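Local coordinates for tail protein, 43 kDa (Neisseria meningitidis MC58, PDB 3D37) that is of unknown function but probably forms part of the baseplate hub of a phage-type tail, at residues V301-D306 with A312-M317. Numbering follows the deposited sequence.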
loop_
_atom_site.group_PDB
_atom_site.type_symbol
_atom_site.label_atom_id
_atom_site.label_comp_id
_atom_site.label_asym_id
_atom_site.label_seq_id
_atom_site.Cartn_x
_atom_site.Cartn_y
_atom_site.Cartn_z
ATOM N N VAL A 301 -27.749 -25.705 -1.792
ATOM C CA VAL A 301 -27.511 -24.949 -0.597
ATOM C C VAL A 301 -28.700 -24.005 -0.358
ATOM O O VAL A 301 -29.112 -23.229 -1.252
ATOM C CB VAL A 301 -26.152 -24.136 -0.660
ATOM C CG1 VAL A 301 -25.900 -23.466 0.677
ATOM C CG2 VAL A 301 -24.968 -25.038 -1.035
ATOM N N HIS A 302 -29.305 -24.136 0.820
ATOM C CA HIS A 302 -30.346 -23.223 1.230
ATOM C C HIS A 302 -29.692 -21.959 1.774
ATOM O O HIS A 302 -28.827 -22.011 2.673
ATOM C CB HIS A 302 -31.245 -23.905 2.279
ATOM C CG HIS A 302 -32.345 -23.040 2.791
ATOM N ND1 HIS A 302 -32.831 -23.144 4.073
ATOM C CD2 HIS A 302 -33.072 -22.071 2.191
ATOM C CE1 HIS A 302 -33.830 -22.295 4.232
ATOM N NE2 HIS A 302 -33.996 -21.632 3.104
ATOM N N VAL A 303 -30.036 -20.817 1.198
ATOM C CA VAL A 303 -29.458 -19.528 1.639
ATOM C C VAL A 303 -30.515 -18.607 2.220
ATOM O O VAL A 303 -31.573 -18.415 1.607
ATOM C CB VAL A 303 -28.720 -18.795 0.464
ATOM C CG1 VAL A 303 -28.144 -17.412 0.910
ATOM C CG2 VAL A 303 -27.607 -19.681 -0.114
ATOM N N ILE A 304 -30.218 -18.046 3.403
ATOM C CA ILE A 304 -31.072 -17.026 4.033
ATOM C C ILE A 304 -30.319 -15.708 4.268
ATOM O O ILE A 304 -29.250 -15.654 4.890
ATOM C CB ILE A 304 -31.764 -17.522 5.343
ATOM C CG1 ILE A 304 -32.511 -18.824 5.088
ATOM C CG2 ILE A 304 -32.759 -16.442 5.917
ATOM C CD1 ILE A 304 -32.831 -19.572 6.394
ATOM N N ASP A 305 -30.880 -14.642 3.731
ATOM C CA ASP A 305 -30.403 -13.298 4.034
ATOM C C ASP A 305 -31.643 -12.459 4.293
ATOM O O ASP A 305 -32.280 -11.996 3.359
ATOM C CB ASP A 305 -29.603 -12.750 2.855
ATOM C CG ASP A 305 -28.991 -11.407 3.130
ATOM O OD1 ASP A 305 -29.440 -10.712 4.073
ATOM O OD2 ASP A 305 -27.995 -11.066 2.434
ATOM N N ASP A 306 -31.989 -12.300 5.565
ATOM C CA ASP A 306 -33.142 -11.465 5.953
ATOM C C ASP A 306 -33.012 -10.012 5.497
ATOM O O ASP A 306 -33.976 -9.446 5.001
ATOM C CB ASP A 306 -33.384 -11.534 7.465
ATOM C CG ASP A 306 -34.078 -12.848 7.902
ATOM O OD1 ASP A 306 -34.429 -13.681 7.063
ATOM O OD2 ASP A 306 -34.281 -13.035 9.118
ATOM N N ALA A 312 -34.046 -19.080 -0.198
ATOM C CA ALA A 312 -34.195 -19.969 -1.357
ATOM C C ALA A 312 -33.061 -20.964 -1.414
ATOM O O ALA A 312 -32.059 -20.845 -0.686
ATOM C CB ALA A 312 -34.225 -19.136 -2.645
ATOM N N VAL A 313 -33.240 -21.964 -2.259
ATOM C CA VAL A 313 -32.249 -22.977 -2.502
ATOM C C VAL A 313 -31.575 -22.631 -3.848
ATOM O O VAL A 313 -32.234 -22.197 -4.830
ATOM C CB VAL A 313 -32.847 -24.414 -2.562
ATOM C CG1 VAL A 313 -31.773 -25.463 -2.928
ATOM C CG2 VAL A 313 -33.547 -24.768 -1.256
ATOM N N PHE A 314 -30.260 -22.788 -3.835
ATOM C CA PHE A 314 -29.395 -22.564 -4.967
ATOM C C PHE A 314 -28.547 -23.815 -5.214
ATOM O O PHE A 314 -28.301 -24.633 -4.306
ATOM C CB PHE A 314 -28.503 -21.332 -4.752
ATOM C CG PHE A 314 -29.272 -20.063 -4.542
ATOM C CD1 PHE A 314 -29.667 -19.284 -5.618
ATOM C CD2 PHE A 314 -29.635 -19.663 -3.263
ATOM C CE1 PHE A 314 -30.414 -18.114 -5.427
ATOM C CE2 PHE A 314 -30.395 -18.511 -3.051
ATOM C CZ PHE A 314 -30.772 -17.716 -4.143
ATOM N N PHE A 315 -28.132 -23.924 -6.472
ATOM C CA PHE A 315 -27.331 -25.016 -6.997
ATOM C C PHE A 315 -25.857 -24.603 -7.127
ATOM O O PHE A 315 -25.518 -23.549 -7.706
ATOM C CB PHE A 315 -27.849 -25.421 -8.352
ATOM C CG PHE A 315 -27.102 -26.563 -8.950
ATOM C CD1 PHE A 315 -27.191 -27.823 -8.378
ATOM C CD2 PHE A 315 -26.286 -26.386 -10.081
ATOM C CE1 PHE A 315 -26.475 -28.908 -8.918
ATOM C CE2 PHE A 315 -25.563 -27.466 -10.628
ATOM C CZ PHE A 315 -25.660 -28.730 -10.045
ATOM N N LEU A 316 -24.993 -25.399 -6.525
ATOM C CA LEU A 316 -23.576 -25.104 -6.483
ATOM C C LEU A 316 -22.859 -25.573 -7.754
ATOM O O LEU A 316 -22.706 -26.740 -7.999
ATOM C CB LEU A 316 -22.924 -25.674 -5.222
ATOM C CG LEU A 316 -21.456 -25.367 -4.964
ATOM C CD1 LEU A 316 -21.273 -23.848 -4.686
ATOM C CD2 LEU A 316 -20.924 -26.238 -3.763
ATOM N N MET A 317 -22.402 -24.617 -8.531
ATOM C CA MET A 317 -21.905 -24.893 -9.898
ATOM C C MET A 317 -20.390 -24.881 -9.898
ATOM O O MET A 317 -19.765 -25.457 -10.752
ATOM C CB MET A 317 -22.487 -23.798 -10.842
ATOM C CG MET A 317 -22.243 -23.960 -12.283
ATOM S SD MET A 317 -23.247 -25.220 -13.177
ATOM C CE MET A 317 -24.793 -24.258 -13.033
#
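V303 and F314 make the apolar contact between the two strands: CG2 of V303 lies 3.7 Å from CD2 of F314, and the two side chains cross at about a right angle. With CG of F314 anti to its carbonyl carbon (chi1 -60°), the ring swings back along its strand to the methyl, while the oxygen of V301 lies near the ring plane, off its edge, at a looser distance. V301 and A312 point to this same face of the sheet.

H302 and V313 occupy the other face as a non-hydrogen-bonded pair, their CA atoms 4.2 Å apart. With CG of H302 anti to the backbone N and beside the carbonyl carbon (chi1 179°), the imidazole brings an edge to the neighbouring strand, CD2 of H302 lying 3.3 Å from O of A312. This is a close contact only; the same oxygen is the hydrogen-bond acceptor for V303 N, 2.8 Å from A312 O and nearly in line with the carbonyl.

Hydrogen-bonded pairs flank H302 and V313. V301 N reaches F314 O at 2.8 Å, and F314 N returns to V301 O at 2.9 Å; the return bond from A312 N to V303 O is longer, at 3.1 Å. The carbonyl of V301 additionally receives a CA-H contact from V313.

Farther out, the imidazole is fixed at both nitrogens, NE2 by D311 and ND1 by T188, which should restrict its rotation. F278, L280 and L335 pack on F314, and I282 on V303, placing this pair in the buried interior. Strand 187-191 pairs in parallel with 301-305 through backbone bonds of H302 and I304; D305 forms a salt bridge with K80 of a second subunit. The alternating pairs show antiparallel pairing, the 132° between the short segments shows strong twist, and the short connection 306-309 makes this a beta hairpin within the C-terminal tail-protein domain, whose family belongs to the phage-barrel clan.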